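Local coordinates for replicase polyprotein 1a (Avian infectious bronchitis virus, PDB 3LD1) that is of uncertain function but, as the nsp2 part of a coronavirus replicase polyprotein, probably takes part in viral RNA replication, at residues A[164-167]-A[168-171]; A[224-228]-A[229-233]; A[240-243]-A[244-247]. The protein carries 3 engineered substitutions. All blocks are in the same frame, centred on the assembly; numbering follows the deposited sequence.

Contact 1 (A[164-167]-A[168-171]); sequences SNMS and ALFQ
The carbonyl of Met166 faces the amides of Leu169 and Phe170, so the backbone of 164-171 coils through a short, loosely bonded helical turn. Phe170 N donates a weak hydrogen bond to Met166 O over 3.4 Å. Leu169 N is modelled closer to the same oxygen, but crowding of the atoms there leaves the exact lengths in doubt. Just before it, Ser167 N bonds to Ser164 O at 2.7 Å, which continues the coil back toward the loop that follows helix 140-162. The side chains sort by character. Met166 and Leu169, three residues apart, lie side by side and point the same way, with Met166 SD 4.2 Å from Leu169 CD1. Met166 is bent at its third torsion (chi3 -99°), a flexibility that lets an unbranched thioether follow its surroundings, and both residues pack on Leu221 of strand 220-223. Phe170 leaves the coil in another direction. Its ring carbon CG is anti to the backbone N (chi1 -153°), and the ring reaches Thr155, Met159 and Leu162 of helix 140-162 and meets the ring of Phe173 at about 55°. Gln171 OE1 lies at the edge of the Phe170 ring, in its plane, where the slightly positive ring edge may weakly favour an oxygen. Ser167 and Ala168, both small, suit the solvent-facing side of the turn. The chemistry implies that weak backbone bonding is backed by apolar anchoring: the Met166 and Leu169 side chains pack one flank of the coil on Leu221, and an aromatic ring holds another to helix 140-162.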
loop_
_atom_site.group_PDB
_atom_site.type_symbol
_atom_site.label_atom_id
_atom_site.label_comp_id
_atom_site.label_asym_id
_atom_site.label_seq_id
_atom_site.Cartn_x
_atom_site.Cartn_y
_atom_site.Cartn_z
ATOM N N SER A 164 11.741 6.703 -12.950
ATOM C CA SER A 164 11.638 7.522 -14.172
ATOM C C SER A 164 11.341 6.696 -15.416
ATOM O O SER A 164 10.304 6.872 -16.072
ATOM C CB SER A 164 12.914 8.318 -14.352
ATOM O OG SER A 164 13.878 7.848 -13.421
ATOM N N ASN A 165 12.244 5.774 -15.710
ATOM C CA ASN A 165 12.048 4.712 -16.725
ATOM C C ASN A 165 10.574 4.276 -16.979
ATOM O O ASN A 165 10.235 3.895 -18.092
ATOM C CB ASN A 165 12.896 3.492 -16.302
ATOM C CG ASN A 165 12.619 3.099 -14.851
ATOM O OD1 ASN A 165 11.827 2.200 -14.602
ATOM N ND2 ASN A 165 13.201 3.830 -13.891
ATOM N N MET A 166 9.704 4.345 -15.959
ATOM C CA MET A 166 8.324 3.890 -16.143
ATOM C C MET A 166 7.248 4.945 -16.069
ATOM O O MET A 166 6.046 4.589 -15.994
ATOM C CB MET A 166 8.015 2.686 -15.284
ATOM C CG MET A 166 8.749 1.509 -15.810
ATOM S SD MET A 166 8.004 -0.057 -15.521
ATOM C CE MET A 166 8.858 -0.720 -14.086
ATOM N N SER A 167 7.678 6.217 -16.187
ATOM C CA SER A 167 6.792 7.386 -16.085
ATOM C C SER A 167 5.718 7.366 -17.105
ATOM O O SER A 167 4.561 7.613 -16.765
ATOM C CB SER A 167 7.554 8.730 -16.131
ATOM O OG SER A 167 8.069 9.074 -17.414
ATOM N N ALA A 168 6.082 7.029 -18.344
ATOM C CA ALA A 168 5.110 6.886 -19.424
ATOM C C ALA A 168 3.944 6.071 -18.934
ATOM O O ALA A 168 2.814 6.280 -19.306
ATOM C CB ALA A 168 5.735 6.218 -20.586
ATOM N N LEU A 169 4.235 5.146 -18.048
ATOM C CA LEU A 169 3.246 4.187 -17.603
ATOM C C LEU A 169 2.254 4.744 -16.611
ATOM O O LEU A 169 1.040 4.545 -16.740
ATOM C CB LEU A 169 3.952 3.003 -16.978
ATOM C CG LEU A 169 3.678 1.800 -17.860
ATOM C CD1 LEU A 169 4.223 0.554 -17.203
ATOM C CD2 LEU A 169 2.164 1.680 -18.146
ATOM N N PHE A 170 2.793 5.394 -15.592
ATOM C CA PHE A 170 1.997 6.195 -14.743
ATOM C C PHE A 170 0.694 6.631 -15.430
ATOM O O PHE A 170 -0.361 6.436 -14.848
ATOM C CB PHE A 170 2.785 7.406 -14.352
ATOM C CG PHE A 170 2.380 7.957 -13.051
ATOM C CD1 PHE A 170 1.594 9.098 -12.979
ATOM C CD2 PHE A 170 2.772 7.334 -11.868
ATOM C CE1 PHE A 170 1.202 9.627 -11.728
ATOM C CE2 PHE A 170 2.395 7.848 -10.606
ATOM C CZ PHE A 170 1.617 9.002 -10.537
ATOM N N GLN A 171 0.754 7.177 -16.661
ATOM C CA GLN A 171 -0.469 7.570 -17.405
ATOM C C GLN A 171 -1.656 6.622 -17.405
ATOM O O GLN A 171 -2.643 6.911 -18.063
ATOM C CB GLN A 171 -0.180 7.989 -18.828
ATOM C CG GLN A 171 0.438 9.367 -18.896
ATOM C CD GLN A 171 0.321 10.118 -17.563
ATOM O OE1 GLN A 171 1.250 10.090 -16.728
ATOM N NE2 GLN A 171 -0.839 10.765 -17.344
#

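Contact 2 (A[224-228]-A[229-233])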
loop_
_atom_site.group_PDB
_atom_site.type_symbol
_atom_site.label_atom_id
_atom_site.label_comp_id
_atom_site.label_asym_id
_atom_site.label_seq_id
_atom_site.Cartn_x
_atom_site.Cartn_y
_atom_site.Cartn_z
ATOM N N ARG A 224 2.649 -4.465 -4.020
ATOM C CA ARG A 224 2.448 -5.395 -2.906
ATOM C C ARG A 224 1.454 -4.818 -1.904
ATOM O O ARG A 224 0.452 -5.447 -1.609
ATOM C CB ARG A 224 3.786 -5.676 -2.216
ATOM C CG ARG A 224 4.737 -6.602 -3.067
ATOM C CD ARG A 224 4.896 -7.974 -2.380
ATOM N NE ARG A 224 6.181 -8.000 -1.692
ATOM C CZ ARG A 224 7.260 -8.620 -2.169
ATOM N NH1 ARG A 224 7.173 -9.315 -3.330
ATOM N NH2 ARG A 224 8.408 -8.551 -1.488
ATOM N N GLU A 225 1.694 -3.594 -1.429
ATOM C CA GLU A 225 0.938 -3.074 -0.285
ATOM C C GLU A 225 -0.591 -2.911 -0.449
ATOM O O GLU A 225 -1.313 -2.971 0.530
ATOM C CB GLU A 225 1.567 -1.801 0.260
ATOM C CG GLU A 225 2.983 -2.034 0.788
ATOM C CD GLU A 225 4.027 -2.072 -0.314
ATOM O OE1 GLU A 225 3.758 -1.736 -1.484
ATOM O OE2 GLU A 225 5.156 -2.412 0.032
ATOM N N PHE A 226 -1.077 -2.728 -1.666
ATOM C CA PHE A 226 -2.515 -2.710 -1.928
ATOM C C PHE A 226 -3.105 -4.069 -1.973
ATOM O O PHE A 226 -4.315 -4.172 -2.124
ATOM C CB PHE A 226 -2.796 -2.146 -3.295
ATOM C CG PHE A 226 -2.290 -0.763 -3.490
ATOM C CD1 PHE A 226 -2.054 0.066 -2.401
ATOM C CD2 PHE A 226 -2.039 -0.275 -4.781
ATOM C CE1 PHE A 226 -1.575 1.395 -2.578
ATOM C CE2 PHE A 226 -1.569 1.061 -4.981
ATOM C CZ PHE A 226 -1.347 1.895 -3.886
ATOM N N ALA A 227 -2.284 -5.115 -1.864
ATOM C CA ALA A 227 -2.749 -6.411 -2.293
ATOM C C ALA A 227 -3.896 -6.875 -1.430
ATOM O O ALA A 227 -4.915 -7.224 -1.965
ATOM C CB ALA A 227 -1.621 -7.491 -2.413
ATOM N N GLY A 228 -3.826 -6.917 -0.126
ATOM C CA GLY A 228 -5.073 -7.441 0.463
ATOM C C GLY A 228 -5.875 -6.303 1.088
ATOM O O GLY A 228 -6.024 -6.296 2.284
ATOM N N THR A 229 -6.277 -5.292 0.301
ATOM C CA THR A 229 -7.031 -4.160 0.800
ATOM C C THR A 229 -8.041 -3.727 -0.218
ATOM O O THR A 229 -8.037 -4.173 -1.383
ATOM C CB THR A 229 -6.107 -2.965 1.030
ATOM O OG1 THR A 229 -5.796 -2.314 -0.222
ATOM C CG2 THR A 229 -4.813 -3.431 1.764
ATOM N N CYS A 230 -8.898 -2.819 0.181
ATOM C CA CYS A 230 -9.821 -2.275 -0.763
ATOM C C CYS A 230 -9.077 -1.496 -1.850
ATOM O O CYS A 230 -9.675 -0.955 -2.751
ATOM C CB CYS A 230 -10.816 -1.379 -0.048
ATOM S SG CYS A 230 -10.085 0.156 0.609
ATOM N N LEU A 231 -7.771 -1.375 -1.759
ATOM C CA LEU A 231 -7.084 -0.713 -2.829
ATOM C C LEU A 231 -6.612 -1.738 -3.866
ATOM O O LEU A 231 -5.993 -1.340 -4.855
ATOM C CB LEU A 231 -5.923 0.114 -2.304
ATOM C CG LEU A 231 -6.289 1.329 -1.438
ATOM C CD1 LEU A 231 -5.073 2.148 -0.932
ATOM C CD2 LEU A 231 -7.211 2.254 -2.207
ATOM N N ALA A 232 -6.969 -3.010 -3.703
ATOM C CA ALA A 232 -6.539 -4.064 -4.683
ATOM C C ALA A 232 -6.969 -3.725 -6.063
ATOM O O ALA A 232 -6.342 -4.091 -7.086
ATOM C CB ALA A 232 -7.125 -5.453 -4.364
ATOM N N SER A 233 -8.116 -3.071 -6.096
ATOM C CA SER A 233 -8.707 -2.838 -7.374
ATOM C C SER A 233 -7.725 -1.971 -8.223
ATOM O O SER A 233 -7.857 -1.882 -9.446
ATOM C CB SER A 233 -10.066 -2.220 -7.159
ATOM O OG SER A 233 -9.894 -0.857 -6.802
#
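Phe226 O receives Thr229 at the entrance to helix 232-243, in an ST turn that overlaps a type I beta turn from Thr229 to Ala232. The hydroxyl is the centre of the first shell. Thr229 OG1 donates to Phe226 O over 3.0 Å, approaching from above the carbonyl plane, 44° out of it, and not along a lone pair. The same OG1 accepts from Leu231 N at 2.7 Å, a capping bond, although the position of that nitrogen is less sure. Threonine suits this place because one hydroxyl can give and take at once. It does so with OG1 set between the backbone N and the carbonyl carbon (chi1 78°). Thr229 N adds only weak bonds to Phe226 O and to Ala227 O. The turn is closed by Ala232 N, which bonds to Thr229 O. Beside it the Leu231 chain crosses the Phe226 ring obliquely, bringing the Leu231 CD1 methyl 3.9 Å from Phe226 CE1. Gly228 links Ala227 to Thr229 at the exposed corner, and the CB of Ala232 rests 3.7 Å from Ala227 O, where a small methyl fits. Further out, Thr229 packs against Ala204 and Lys207 of helix 194-207, and Leu231 touches Ala204 of that same helix and Phe181 of helix 174-185. The Phe226 ring packs on Cys208 and reaches forward to Ile234 and Asn235 of helix 232-243. On the incoming side Glu225 is buried, and its OE2 is hydrogen-bonded to Thr213 OG1, giving the carboxylate a partner outside the turn.

Contact 3 (A[240-243]-A[244-247])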
loop_
_atom_site.group_PDB
_atom_site.type_symbol
_atom_site.label_atom_id
_atom_site.label_comp_id
_atom_site.label_asym_id
_atom_site.label_seq_id
_atom_site.Cartn_x
_atom_site.Cartn_y
_atom_site.Cartn_z
ATOM N N LYS A 240 -5.242 -5.725 -15.864
ATOM C CA LYS A 240 -6.145 -5.847 -16.975
ATOM C C LYS A 240 -5.451 -5.229 -18.207
ATOM O O LYS A 240 -5.455 -5.846 -19.260
ATOM C CB LYS A 240 -7.434 -5.115 -16.633
ATOM C CG LYS A 240 -8.699 -5.753 -17.155
ATOM C CD LYS A 240 -9.958 -4.781 -17.018
ATOM C CE LYS A 240 -11.308 -5.471 -17.549
ATOM N NZ LYS A 240 -11.424 -5.494 -19.067
ATOM N N PHE A 241 -4.833 -4.052 -18.061
ATOM C CA PHE A 241 -4.028 -3.422 -19.099
ATOM C C PHE A 241 -2.841 -4.295 -19.511
ATOM O O PHE A 241 -2.352 -4.203 -20.632
ATOM C CB PHE A 241 -3.484 -2.126 -18.534
ATOM C CG PHE A 241 -2.540 -1.343 -19.447
ATOM C CD1 PHE A 241 -1.205 -1.729 -19.634
ATOM C CD2 PHE A 241 -2.937 -0.117 -20.000
ATOM C CE1 PHE A 241 -0.282 -0.919 -20.474
ATOM C CE2 PHE A 241 -2.054 0.686 -20.797
ATOM C CZ PHE A 241 -0.724 0.271 -21.049
ATOM N N PHE A 242 -2.326 -5.105 -18.595
ATOM C CA PHE A 242 -1.195 -5.939 -18.951
ATOM C C PHE A 242 -1.672 -7.138 -19.681
ATOM O O PHE A 242 -1.104 -7.510 -20.702
ATOM C CB PHE A 242 -0.375 -6.330 -17.737
ATOM C CG PHE A 242 0.659 -5.325 -17.416
ATOM C CD1 PHE A 242 1.946 -5.456 -17.909
ATOM C CD2 PHE A 242 0.338 -4.207 -16.664
ATOM C CE1 PHE A 242 2.914 -4.458 -17.624
ATOM C CE2 PHE A 242 1.280 -3.233 -16.344
ATOM C CZ PHE A 242 2.566 -3.326 -16.820
ATOM N N GLU A 243 -2.734 -7.712 -19.149
ATOM C CA GLU A 243 -3.505 -8.722 -19.801
ATOM C C GLU A 243 -3.605 -8.442 -21.310
ATOM O O GLU A 243 -3.178 -9.245 -22.119
ATOM C CB GLU A 243 -4.894 -8.740 -19.183
ATOM C CG GLU A 243 -5.729 -9.884 -19.649
ATOM C CD GLU A 243 -5.125 -11.240 -19.252
ATOM O OE1 GLU A 243 -3.886 -11.309 -19.007
ATOM O OE2 GLU A 243 -5.903 -12.237 -19.184
ATOM N N GLU A 244 -4.130 -7.289 -21.673
ATOM C CA GLU A 244 -4.437 -6.953 -23.055
ATOM C C GLU A 244 -3.206 -6.586 -23.876
ATOM O O GLU A 244 -3.296 -6.102 -25.016
ATOM C CB GLU A 244 -5.417 -5.771 -23.041
ATOM C CG GLU A 244 -6.838 -6.243 -22.685
ATOM C CD GLU A 244 -7.645 -5.245 -21.858
ATOM O OE1 GLU A 244 -7.349 -3.993 -21.832
ATOM O OE2 GLU A 244 -8.600 -5.772 -21.230
ATOM N N LEU A 245 -2.048 -6.780 -23.286
ATOM C CA LEU A 245 -0.860 -6.293 -23.932
ATOM C C LEU A 245 -0.369 -7.429 -24.881
ATOM O O LEU A 245 -0.715 -8.642 -24.661
ATOM C CB LEU A 245 0.116 -5.855 -22.844
ATOM C CG LEU A 245 0.877 -4.508 -22.935
ATOM C CD1 LEU A 245 0.179 -3.335 -23.555
ATOM C CD2 LEU A 245 1.494 -4.078 -21.579
ATOM N N PRO A 246 0.366 -7.057 -25.954
ATOM C CA PRO A 246 0.784 -8.072 -26.971
ATOM C C PRO A 246 1.847 -9.028 -26.429
ATOM O O PRO A 246 2.778 -8.569 -25.749
ATOM C CB PRO A 246 1.400 -7.246 -28.128
ATOM C CG PRO A 246 1.497 -5.732 -27.645
ATOM C CD PRO A 246 0.859 -5.675 -26.230
ATOM N N ASN A 247 1.696 -10.336 -26.687
ATOM C CA ASN A 247 2.734 -11.329 -26.412
ATOM C C ASN A 247 3.996 -11.223 -27.294
ATOM O O ASN A 247 3.916 -10.847 -28.458
ATOM C CB ASN A 247 2.130 -12.698 -26.539
ATOM C CG ASN A 247 1.282 -13.078 -25.324
ATOM O OD1 ASN A 247 1.128 -12.300 -24.387
ATOM N ND2 ASN A 247 0.759 -14.313 -25.322
#
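Leu245 brings its CD2 methyl against two aromatic rings at the end of helix 232-243: CD2 is 3.8 Å from Phe241 CE1 and 3.9 Å from Phe242 CD1. The two approaches differ. Phe242 and Leu245 run side by side and point the same way, whereas the leucine chain passes Phe241 at a slant and also brings its CD1 methyl near CE1. Phe241 bends back to this meeting because its CG is anti to the backbone N (chi1 177°), so a ring whose CB starts away from the leucine ends beside it. A branched aliphatic residue suits the place, since its CD2 methyl reaches both rings while CD1 adds a second contact to Phe241. The backbone changes its step here. Glu244 N bonds to Lys240 O at 3.1 Å, a last alpha-helical turn, while Leu245 N bonds to Phe242 O at 2.8 Å, a tighter three-residue step. At the surface, Lys240 NZ and Glu244 OE2 form a long salt bridge of 3.6 Å. The lysine is extended up to a final bend at chi4 (-78°), which turns its ammonium toward the carboxylate one turn on. Lys253 NZ is hydrogen-bonded to Glu243 O, Leu245 O and Asn247 OD1; its positive charge probably offsets the negative end of the helix dipole. Pro246 pairs through its backbone with Ile254 of strand 253-255. On the buried side the Phe242 ring packs on Thr220 and Leu221 of strand 220-223 and meets Phe260 edge-to-face, so the helix end rests on strand 220-223 and on strand 258-260 of the antiparallel sheet.

Overall arrangement
Contacts 2 and 3 mark the two ends of helix 232-243, with centres about 20 Å apart and nearest atoms about 8 Å apart. Contact 1 follows helix 140-162 and packs against the C-terminal end of helix 232-243, where it touches contact 3: Leu169 CD1 lies 4.2 Å from Phe242 CZ, and Leu169 CD2 lies 4.3 Å from Phe241 CE1. Leu221 of strand 220-223 is shared, since residues of both contacts rest on it. Contact 2, which starts straight after that strand, stays about 10 Å from contact 1 at the nearest atoms. The centre of contact 2 lies about 6 Å from that of the chain, those of contacts 1 and 3 about 19 and 23 Å from it on the same side.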